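Local coordinates for flap endonuclease 1 (Methanocaldococcus jannaschii, PDB 1A76), which cleaves 5'-flap structures and acts as a 5'-3' exonuclease in DNA replication and repair, probably with the help of bound magnesium ions, at residues 3-8 with 216-221; 47-52 with 292-297; 76-81 with 147-152. All blocks are in the same frame, centred on the assembly; numbering follows the deposited sequence.

Contact 1 of 3, residues 3-8 with 216-221; sequences VQFGDF and DIAIFM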
loop_
_atom_site.group_PDB
_atom_site.type_symbol
_atom_site.label_atom_id
_atom_site.label_comp_id
_atom_site.label_asym_id
_atom_site.label_seq_id
_atom_site.Cartn_x
_atom_site.Cartn_y
_atom_site.Cartn_z
ATOM N N VAL A 3 -3.883 10.662 -3.365
ATOM C CA VAL A 3 -4.705 11.799 -3.763
ATOM C C VAL A 3 -5.543 12.267 -2.572
ATOM O O VAL A 3 -6.203 11.463 -1.914
ATOM C CB VAL A 3 -5.636 11.430 -4.943
ATOM C CG1 VAL A 3 -6.172 12.694 -5.598
ATOM C CG2 VAL A 3 -4.878 10.599 -5.968
ATOM N N GLN A 4 -5.505 13.571 -2.304
ATOM C CA GLN A 4 -6.230 14.168 -1.184
ATOM C C GLN A 4 -7.738 14.270 -1.373
ATOM O O GLN A 4 -8.294 15.364 -1.367
ATOM C CB GLN A 4 -5.674 15.563 -0.887
ATOM C CG GLN A 4 -4.172 15.607 -0.694
ATOM C CD GLN A 4 -3.650 14.387 0.029
ATOM O OE1 GLN A 4 -3.638 14.336 1.260
ATOM N NE2 GLN A 4 -3.216 13.394 -0.731
ATOM N N PHE A 5 -8.396 13.128 -1.515
ATOM C CA PHE A 5 -9.841 13.084 -1.704
ATOM C C PHE A 5 -10.589 13.340 -0.396
ATOM O O PHE A 5 -11.697 13.874 -0.401
ATOM C CB PHE A 5 -10.254 11.710 -2.237
ATOM C CG PHE A 5 -10.120 11.561 -3.729
ATOM C CD1 PHE A 5 -10.128 12.676 -4.566
ATOM C CD2 PHE A 5 -10.009 10.292 -4.299
ATOM C CE1 PHE A 5 -10.030 12.531 -5.941
ATOM C CE2 PHE A 5 -9.911 10.133 -5.683
ATOM C CZ PHE A 5 -9.921 11.255 -6.506
ATOM N N GLY A 6 -9.968 12.939 0.711
ATOM C CA GLY A 6 -10.545 13.079 2.041
ATOM C C GLY A 6 -11.778 13.944 2.250
ATOM O O GLY A 6 -12.900 13.445 2.344
ATOM N N ASP A 7 -11.550 15.249 2.334
ATOM C CA ASP A 7 -12.589 16.246 2.557
ATOM C C ASP A 7 -13.658 16.323 1.467
ATOM O O ASP A 7 -14.673 16.986 1.644
ATOM C CB ASP A 7 -11.922 17.623 2.703
ATOM C CG ASP A 7 -12.894 18.714 3.116
ATOM O OD1 ASP A 7 -13.532 19.319 2.226
ATOM O OD2 ASP A 7 -13.014 18.970 4.335
ATOM N N PHE A 8 -13.450 15.631 0.355
ATOM C CA PHE A 8 -14.396 15.723 -0.746
ATOM C C PHE A 8 -15.231 14.516 -1.115
ATOM O O PHE A 8 -16.120 14.622 -1.947
ATOM C CB PHE A 8 -13.652 16.226 -1.973
ATOM C CG PHE A 8 -12.809 17.425 -1.692
ATOM C CD1 PHE A 8 -13.395 18.685 -1.588
ATOM C CD2 PHE A 8 -11.440 17.295 -1.476
ATOM C CE1 PHE A 8 -12.631 19.803 -1.268
ATOM C CE2 PHE A 8 -10.669 18.405 -1.157
ATOM C CZ PHE A 8 -11.269 19.665 -1.052
ATOM N N ASP A 216 -10.199 11.482 -13.536
ATOM C CA ASP A 216 -9.867 12.771 -14.129
ATOM C C ASP A 216 -9.611 13.782 -13.001
ATOM O O ASP A 216 -8.624 14.516 -13.032
ATOM C CB ASP A 216 -11.007 13.245 -15.040
ATOM C CG ASP A 216 -10.972 12.590 -16.423
ATOM O OD1 ASP A 216 -9.999 11.875 -16.740
ATOM O OD2 ASP A 216 -11.930 12.792 -17.200
ATOM N N ILE A 217 -10.492 13.801 -11.997
ATOM C CA ILE A 217 -10.341 14.697 -10.852
ATOM C C ILE A 217 -8.968 14.413 -10.230
ATOM O O ILE A 217 -8.215 15.334 -9.918
ATOM C CB ILE A 217 -11.445 14.455 -9.779
ATOM C CG1 ILE A 217 -12.799 14.934 -10.300
ATOM C CG2 ILE A 217 -11.104 15.210 -8.494
ATOM C CD1 ILE A 217 -13.979 14.371 -9.532
ATOM N N ALA A 218 -8.643 13.130 -10.085
ATOM C CA ALA A 218 -7.363 12.718 -9.528
ATOM C C ALA A 218 -6.206 13.251 -10.364
ATOM O O ALA A 218 -5.210 13.758 -9.830
ATOM C CB ALA A 218 -7.289 11.195 -9.457
ATOM N N ILE A 219 -6.326 13.129 -11.684
ATOM C CA ILE A 219 -5.274 13.604 -12.564
ATOM C C ILE A 219 -5.091 15.116 -12.398
ATOM O O ILE A 219 -3.956 15.585 -12.320
ATOM C CB ILE A 219 -5.568 13.216 -14.035
ATOM C CG1 ILE A 219 -5.394 11.692 -14.196
ATOM C CG2 ILE A 219 -4.615 13.929 -14.980
ATOM C CD1 ILE A 219 -5.884 11.134 -15.528
ATOM N N PHE A 220 -6.191 15.868 -12.326
ATOM C CA PHE A 220 -6.133 17.327 -12.129
ATOM C C PHE A 220 -5.389 17.660 -10.846
ATOM O O PHE A 220 -4.543 18.556 -10.808
ATOM C CB PHE A 220 -7.539 17.933 -11.983
ATOM C CG PHE A 220 -8.163 18.370 -13.278
ATOM C CD1 PHE A 220 -7.632 19.434 -14.001
ATOM C CD2 PHE A 220 -9.310 17.743 -13.754
ATOM C CE1 PHE A 220 -8.237 19.869 -15.177
ATOM C CE2 PHE A 220 -9.921 18.169 -14.923
ATOM C CZ PHE A 220 -9.379 19.239 -15.638
ATOM N N MET A 221 -5.737 16.956 -9.779
ATOM C CA MET A 221 -5.122 17.217 -8.487
ATOM C C MET A 221 -3.676 16.770 -8.497
ATOM O O MET A 221 -2.836 17.373 -7.835
ATOM C CB MET A 221 -5.905 16.505 -7.386
ATOM C CG MET A 221 -7.314 17.077 -7.189
ATOM S SD MET A 221 -8.337 16.088 -6.083
ATOM C CE MET A 221 -7.520 16.329 -4.527
#

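Contact 2 of 3, residues 47-52 with 292-297; sequences LRNRKG and DENDFN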
loop_
_atom_site.group_PDB
_atom_site.type_symbol
_atom_site.label_atom_id
_atom_site.label_comp_id
_atom_site.label_asym_id
_atom_site.label_seq_id
_atom_site.Cartn_x
_atom_site.Cartn_y
_atom_site.Cartn_z
ATOM N N LEU A 47 11.931 2.282 16.029
ATOM C CA LEU A 47 12.228 1.130 16.869
ATOM C C LEU A 47 13.460 0.446 16.269
ATOM O O LEU A 47 13.538 0.272 15.054
ATOM C CB LEU A 47 11.055 0.144 16.850
ATOM C CG LEU A 47 10.492 -0.300 18.197
ATOM C CD1 LEU A 47 9.946 0.917 18.931
ATOM C CD2 LEU A 47 9.383 -1.335 17.981
ATOM N N ARG A 48 14.417 0.053 17.106
ATOM C CA ARG A 48 15.605 -0.621 16.598
ATOM C C ARG A 48 16.062 -1.735 17.530
ATOM O O ARG A 48 15.782 -1.706 18.728
ATOM C CB ARG A 48 16.770 0.366 16.423
ATOM C CG ARG A 48 16.411 1.757 15.908
ATOM C CD ARG A 48 17.695 2.592 15.811
ATOM N NE ARG A 48 17.528 3.832 15.056
ATOM C CZ ARG A 48 17.934 4.004 13.802
ATOM N NH1 ARG A 48 18.528 3.007 13.155
ATOM N NH2 ARG A 48 17.740 5.172 13.196
ATOM N N ASN A 49 16.767 -2.718 16.978
ATOM C CA ASN A 49 17.292 -3.800 17.787
ATOM C C ASN A 49 18.666 -3.369 18.323
ATOM O O ASN A 49 19.133 -2.246 18.072
ATOM C CB ASN A 49 17.394 -5.105 16.980
ATOM C CG ASN A 49 18.241 -4.973 15.716
ATOM O OD1 ASN A 49 18.054 -5.729 14.760
ATOM N ND2 ASN A 49 19.173 -4.026 15.705
ATOM N N ARG A 50 19.314 -4.259 19.057
ATOM C CA ARG A 50 20.606 -3.959 19.662
ATOM C C ARG A 50 21.759 -3.722 18.703
ATOM O O ARG A 50 22.839 -3.330 19.133
ATOM C CB ARG A 50 20.973 -5.068 20.639
ATOM C CG ARG A 50 19.909 -5.280 21.677
ATOM C CD ARG A 50 20.226 -4.555 22.948
ATOM N NE ARG A 50 20.455 -5.517 24.018
ATOM C CZ ARG A 50 20.081 -5.348 25.280
ATOM N NH1 ARG A 50 19.451 -4.246 25.650
ATOM N NH2 ARG A 50 20.344 -6.291 26.169
ATOM N N LYS A 51 21.530 -3.958 17.417
ATOM C CA LYS A 51 22.551 -3.747 16.397
ATOM C C LYS A 51 22.261 -2.435 15.678
ATOM O O LYS A 51 22.943 -2.071 14.725
ATOM C CB LYS A 51 22.544 -4.902 15.397
ATOM C CG LYS A 51 22.794 -6.256 16.030
ATOM C CD LYS A 51 24.268 -6.628 15.973
ATOM C CE LYS A 51 25.089 -5.796 16.947
ATOM N NZ LYS A 51 26.251 -5.152 16.271
ATOM N N GLY A 52 21.234 -1.733 16.146
ATOM C CA GLY A 52 20.869 -0.460 15.559
ATOM C C GLY A 52 20.032 -0.539 14.299
ATOM O O GLY A 52 19.830 0.487 13.645
ATOM N N ASP A 292 15.456 -13.394 19.274
ATOM C CA ASP A 292 16.888 -13.630 19.161
ATOM C C ASP A 292 17.599 -12.613 18.278
ATOM O O ASP A 292 18.546 -11.952 18.703
ATOM C CB ASP A 292 17.153 -15.027 18.595
ATOM C CG ASP A 292 16.761 -16.140 19.552
ATOM O OD1 ASP A 292 16.378 -15.840 20.699
ATOM O OD2 ASP A 292 16.831 -17.324 19.150
ATOM N N GLU A 293 17.137 -12.495 17.041
ATOM C CA GLU A 293 17.761 -11.600 16.093
ATOM C C GLU A 293 17.304 -10.147 16.103
ATOM O O GLU A 293 18.052 -9.257 15.673
ATOM C CB GLU A 293 17.590 -12.173 14.700
ATOM C CG GLU A 293 18.079 -13.586 14.586
ATOM C CD GLU A 293 17.712 -14.200 13.268
ATOM O OE1 GLU A 293 16.936 -13.575 12.518
ATOM O OE2 GLU A 293 18.198 -15.307 12.979
ATOM N N ASN A 294 16.095 -9.884 16.589
ATOM C CA ASN A 294 15.636 -8.505 16.572
ATOM C C ASN A 294 15.215 -7.895 17.896
ATOM O O ASN A 294 14.515 -6.884 17.945
ATOM C CB ASN A 294 14.566 -8.361 15.499
ATOM C CG ASN A 294 15.180 -8.278 14.112
ATOM O OD1 ASN A 294 15.734 -7.244 13.734
ATOM N ND2 ASN A 294 15.116 -9.372 13.361
ATOM N N ASP A 295 15.665 -8.529 18.972
ATOM C CA ASP A 295 15.433 -8.048 20.316
ATOM C C ASP A 295 14.011 -7.760 20.772
ATOM O O ASP A 295 13.786 -6.864 21.599
ATOM C CB ASP A 295 16.310 -6.817 20.535
ATOM C CG ASP A 295 17.779 -7.121 20.337
ATOM O OD1 ASP A 295 18.297 -7.996 21.059
ATOM O OD2 ASP A 295 18.413 -6.502 19.460
ATOM N N PHE A 296 13.043 -8.488 20.241
ATOM C CA PHE A 296 11.678 -8.280 20.693
ATOM C C PHE A 296 11.617 -8.905 22.091
ATOM O O PHE A 296 12.465 -9.728 22.446
ATOM C CB PHE A 296 10.682 -8.983 19.765
ATOM C CG PHE A 296 10.234 -8.136 18.593
ATOM C CD1 PHE A 296 11.154 -7.429 17.835
ATOM C CD2 PHE A 296 8.888 -8.068 18.240
ATOM C CE1 PHE A 296 10.745 -6.668 16.742
ATOM C CE2 PHE A 296 8.472 -7.311 17.151
ATOM C CZ PHE A 296 9.398 -6.610 16.401
ATOM N N ASN A 297 10.634 -8.500 22.884
ATOM C CA ASN A 297 10.478 -9.048 24.230
ATOM C C ASN A 297 10.005 -10.496 24.109
ATOM O O ASN A 297 8.975 -10.774 23.485
ATOM C CB ASN A 297 9.459 -8.235 25.023
ATOM C CG ASN A 297 9.174 -8.838 26.377
ATOM O OD1 ASN A 297 8.144 -9.472 26.576
ATOM N ND2 ASN A 297 10.096 -8.649 27.319
#

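Contact 3 of 3, residues 76-81 with 147-152; sequences IWVFDG and VEAPSE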
loop_
_atom_site.group_PDB
_atom_site.type_symbol
_atom_site.label_atom_id
_atom_site.label_comp_id
_atom_site.label_asym_id
_atom_site.label_seq_id
_atom_site.Cartn_x
_atom_site.Cartn_y
_atom_site.Cartn_z
ATOM N N ILE A 76 -4.614 -10.687 3.671
ATOM C CA ILE A 76 -3.688 -11.240 2.710
ATOM C C ILE A 76 -2.852 -10.010 2.373
ATOM O O ILE A 76 -3.393 -8.958 2.019
ATOM C CB ILE A 76 -4.396 -11.808 1.448
ATOM C CG1 ILE A 76 -3.336 -12.267 0.446
ATOM C CG2 ILE A 76 -5.333 -10.765 0.840
ATOM C CD1 ILE A 76 -3.689 -13.538 -0.303
ATOM N N TRP A 77 -1.537 -10.133 2.523
ATOM C CA TRP A 77 -0.634 -9.026 2.263
ATOM C C TRP A 77 -0.256 -8.930 0.788
ATOM O O TRP A 77 0.069 -9.929 0.143
ATOM C CB TRP A 77 0.625 -9.177 3.128
ATOM C CG TRP A 77 0.387 -8.825 4.561
ATOM C CD1 TRP A 77 -0.333 -9.544 5.479
ATOM C CD2 TRP A 77 0.841 -7.648 5.241
ATOM N NE1 TRP A 77 -0.352 -8.884 6.681
ATOM C CE2 TRP A 77 0.360 -7.721 6.566
ATOM C CE3 TRP A 77 1.609 -6.537 4.858
ATOM C CZ2 TRP A 77 0.622 -6.722 7.517
ATOM C CZ3 TRP A 77 1.866 -5.546 5.797
ATOM C CH2 TRP A 77 1.375 -5.646 7.115
ATOM N N VAL A 78 -0.306 -7.718 0.257
ATOM C CA VAL A 78 0.033 -7.494 -1.137
ATOM C C VAL A 78 1.232 -6.570 -1.262
ATOM O O VAL A 78 1.209 -5.416 -0.813
ATOM C CB VAL A 78 -1.153 -6.891 -1.911
ATOM C CG1 VAL A 78 -0.861 -6.908 -3.389
ATOM C CG2 VAL A 78 -2.408 -7.680 -1.634
ATOM N N PHE A 79 2.287 -7.085 -1.887
ATOM C CA PHE A 79 3.497 -6.312 -2.065
ATOM C C PHE A 79 3.661 -5.851 -3.505
ATOM O O PHE A 79 3.000 -6.364 -4.405
ATOM C CB PHE A 79 4.688 -7.133 -1.583
ATOM C CG PHE A 79 4.678 -7.372 -0.095
ATOM C CD1 PHE A 79 5.218 -6.424 0.782
ATOM C CD2 PHE A 79 4.105 -8.528 0.435
ATOM C CE1 PHE A 79 5.187 -6.623 2.164
ATOM C CE2 PHE A 79 4.066 -8.742 1.814
ATOM C CZ PHE A 79 4.607 -7.789 2.682
ATOM N N ASP A 80 4.523 -4.859 -3.703
ATOM C CA ASP A 80 4.761 -4.285 -5.024
ATOM C C ASP A 80 5.607 -5.178 -5.916
ATOM O O ASP A 80 5.460 -5.169 -7.141
ATOM C CB ASP A 80 5.484 -2.934 -4.899
ATOM C CG ASP A 80 4.558 -1.794 -4.519
ATOM O OD1 ASP A 80 3.333 -1.966 -4.574
ATOM O OD2 ASP A 80 5.059 -0.712 -4.162
ATOM N N GLY A 81 6.487 -5.963 -5.310
ATOM C CA GLY A 81 7.376 -6.779 -6.118
ATOM C C GLY A 81 8.355 -5.745 -6.648
ATOM O O GLY A 81 8.363 -5.404 -7.831
ATOM N N VAL A 147 1.076 -11.691 -1.574
ATOM C CA VAL A 147 1.174 -11.719 -3.021
ATOM C C VAL A 147 2.202 -10.690 -3.428
ATOM O O VAL A 147 2.329 -9.644 -2.801
ATOM C CB VAL A 147 -0.146 -11.311 -3.725
ATOM C CG1 VAL A 147 -0.213 -11.965 -5.119
ATOM C CG2 VAL A 147 -1.336 -11.676 -2.891
ATOM N N GLU A 148 2.959 -11.002 -4.465
ATOM C CA GLU A 148 3.925 -10.066 -4.991
ATOM C C GLU A 148 3.274 -9.669 -6.314
ATOM O O GLU A 148 3.267 -10.430 -7.278
ATOM C CB GLU A 148 5.274 -10.762 -5.177
ATOM C CG GLU A 148 5.680 -11.531 -3.921
ATOM C CD GLU A 148 7.037 -12.196 -4.022
ATOM O OE1 GLU A 148 8.039 -11.545 -3.659
ATOM O OE2 GLU A 148 7.100 -13.371 -4.451
ATOM N N ALA A 149 2.666 -8.489 -6.326
ATOM C CA ALA A 149 1.989 -7.998 -7.516
ATOM C C ALA A 149 2.949 -7.810 -8.687
ATOM O O ALA A 149 4.148 -7.621 -8.491
ATOM C CB ALA A 149 1.294 -6.670 -7.203
ATOM N N PRO A 150 2.427 -7.885 -9.926
ATOM C CA PRO A 150 3.250 -7.703 -11.128
ATOM C C PRO A 150 3.888 -6.315 -11.088
ATOM O O PRO A 150 5.005 -6.119 -11.550
ATOM C CB PRO A 150 2.255 -7.829 -12.280
ATOM C CG PRO A 150 1.066 -8.521 -11.707
ATOM C CD PRO A 150 1.017 -8.175 -10.254
ATOM N N SER A 151 3.162 -5.351 -10.529
ATOM C CA SER A 151 3.661 -3.986 -10.411
ATOM C C SER A 151 3.140 -3.309 -9.141
ATOM O O SER A 151 3.590 -3.618 -8.036
ATOM C CB SER A 151 3.262 -3.174 -11.645
ATOM O OG SER A 151 2.563 -3.992 -12.566
ATOM N N GLU A 152 2.186 -2.394 -9.299
ATOM C CA GLU A 152 1.614 -1.677 -8.160
ATOM C C GLU A 152 0.782 -2.589 -7.268
ATOM O O GLU A 152 -0.170 -3.220 -7.723
ATOM C CB GLU A 152 0.742 -0.516 -8.643
ATOM C CG GLU A 152 1.533 0.610 -9.298
ATOM C CD GLU A 152 1.940 1.689 -8.314
ATOM O OE1 GLU A 152 2.851 1.436 -7.494
ATOM O OE2 GLU A 152 1.348 2.792 -8.361
#

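Contact 1 of 3, residues 3-8 with 216-221
The Phe5 ring and the side chain of Met221 meet obliquely at the centre of this apolar contact, in a Met-aromatic arrangement. The sulfur SD of Met221 sits 5.1 Å from the centroid of the Phe5 ring and 68° off its normal, nearest to CE1. At the rim, CE1 of Phe5 also meets CG2 of Ile217 at 3.9 Å, this methyl lying at the ring edge near its plane. CZ of Phe5 reaches CB of Ala218 at 4.0 Å, so the outer end of the ring rests on three residues of one helical surface. Val3 closes over one face of the same ring with CG1, offset toward the rim; with CG1 anti to the backbone N (chi1 -164°), that methyl also lies 4.0 Å from CE of Met221. The methionine chain runs extended to its sulfur and then bends at chi3 (68°), which carries CE to within 3.4 Å of the carbonyl O of Gln4. A leucine in place of Phe5 would probably lose the ring face under Val3 CG1 and the Met-aromatic contact with Met221 SD, opening a gap beside Ile217 and Ala218. The contact joins the N-terminal loop ahead of strand 12-13, in the N-domain, to the last turns of helix 211-221 in the I-domain. Val3 N is hydrogen-bonded to OD1 of Asp175, a predicted magnesium ligand, so the loop runs beside the probable second metal site. Phe235 of helix 235-244 packs on Ile217 and Met221 and stacks with Phe8, while helices 247-254 and 258-266 flank helix 211-221.

Contact 2 of 3, residues 47-52 with 292-297
Asn49 and Arg50, at the start of a type I turn ending at Gly52, receive the loop between helices 283-292 and 298-315, whose residues meet them one after another. Within the first segment, Arg48 NH1 donates in its guanidinium plane to Gly52 O at 2.9 Å, linking the two ends of the turn. Glu293 takes part through its backbone, its carbonyl O lying near the side-chain amide of Asn49. Asn294 follows, with its CA 5.1 Å from that of Asn49, the nearest pair of CA atoms. Its amide plane is turned only 22° from that of Asn49, and the two side chains meet obliquely by their amide ends. The other end of the Asn294 amide is spoken for within its own part of the chain, since ND2 is hydrogen-bonded to the carbonyl O of Phe289.

Asp295 supplies the polar link across the contact. Its carboxylate reaches the turn, where OD2 accepts a nearly straight hydrogen bond from Arg50 N, modelled at 2.5 Å, a length so short as to be doubtful. The same carboxylate stands almost perpendicular to the Asn49 amide, and OD2 also lies close to CB of Asn49. CB and CG of Arg50 pass across the Asp295 carboxylate at about a right angle, the guanidinium and carboxylate planes 50° apart. NE of Arg50 is 4.4 Å from Asp295 OD1; the two charges probably attract, but no N-H points at the oxygen.

Phe296 turns instead to Asn59 and Tyr63 of helix 56-70, and Asn297 N-caps helix 298-315 by accepting from Arg300 N. Thus the loop leading into helix 56-70 is joined to the connection between helices 283-292 and 298-315 near the end of the chain.

Contact 3 of 3, residues 76-81 with 147-152
Val147 lies between Trp77 and Phe79 on the neighbouring strand and is gripped through both ends of its backbone: its N donates to Trp77 O and its O accepts from Phe79 N, each bond 2.7 Å long and the second almost straight at 174°. Ala149 N continues the pattern to Phe79 O at 2.9 Å. On the face carrying Val78 and Val147, CG2 of Val147 meets CG1 of Ile76 at 3.9 Å and, more distantly, CG2 of Val78. Methionine and glutamine side chains of helix 153-162, Met160 and Gln156, pack against Ile76 and Val78. The Phe79 ring emerges on the reverse face, its edge toward Val147 O, and lies against Leu139 and Lys136 of helix 129-142.

These are parallel strands at one border of the PIN-type alpha/beta sheet, 74-79 of the N-domain beside the outermost strand 146-148 of the I-domain, and the metal site lies at their C-terminal ends.

There the strand pairing ends; Asp80, Gly81, Pro150 and Glu152 are partly exposed, though Ala149 and Ser151 remain buried. With CG anti to its own carbonyl carbon (chi1 -79°), the Asp80 carboxylate turns toward Glu152, and OD1 accepts from Gly153 N at the start of helix 153-162. Asp80 OD1 remains 4.5 Å from Glu152 OE1, a like-charge proximity that bound metal would probably ease; Glu152 is an established magnesium ligand, Asp80 a predicted one, and a manganese ion lies about 4 Å from the Asp80 side chain. On the Phe79 face, the exposed Glu148 extends to a salt bridge with Lys136.

Overall arrangement
Contacts 1 and 3 both join the N-domain to the I-domain, from different places around the metal site: contact 3 lies near the centre of the chain, with metal-site carboxylates at its end, whereas contact 1 approaches the site through its N-terminal loop. Contact 2 lies on the opposite side of the chain's centre from contact 1, their centres about 40 Å apart, and away from the annotated sites. Chemistry follows place. Contact 1 is a buried, apolar packing of side chains on a helix; contact 3 depends on backbone bonding between strands; contact 2, partly buried, relies on polar loop groups. In sequence, contact 3 is nested within the loops closed by both others.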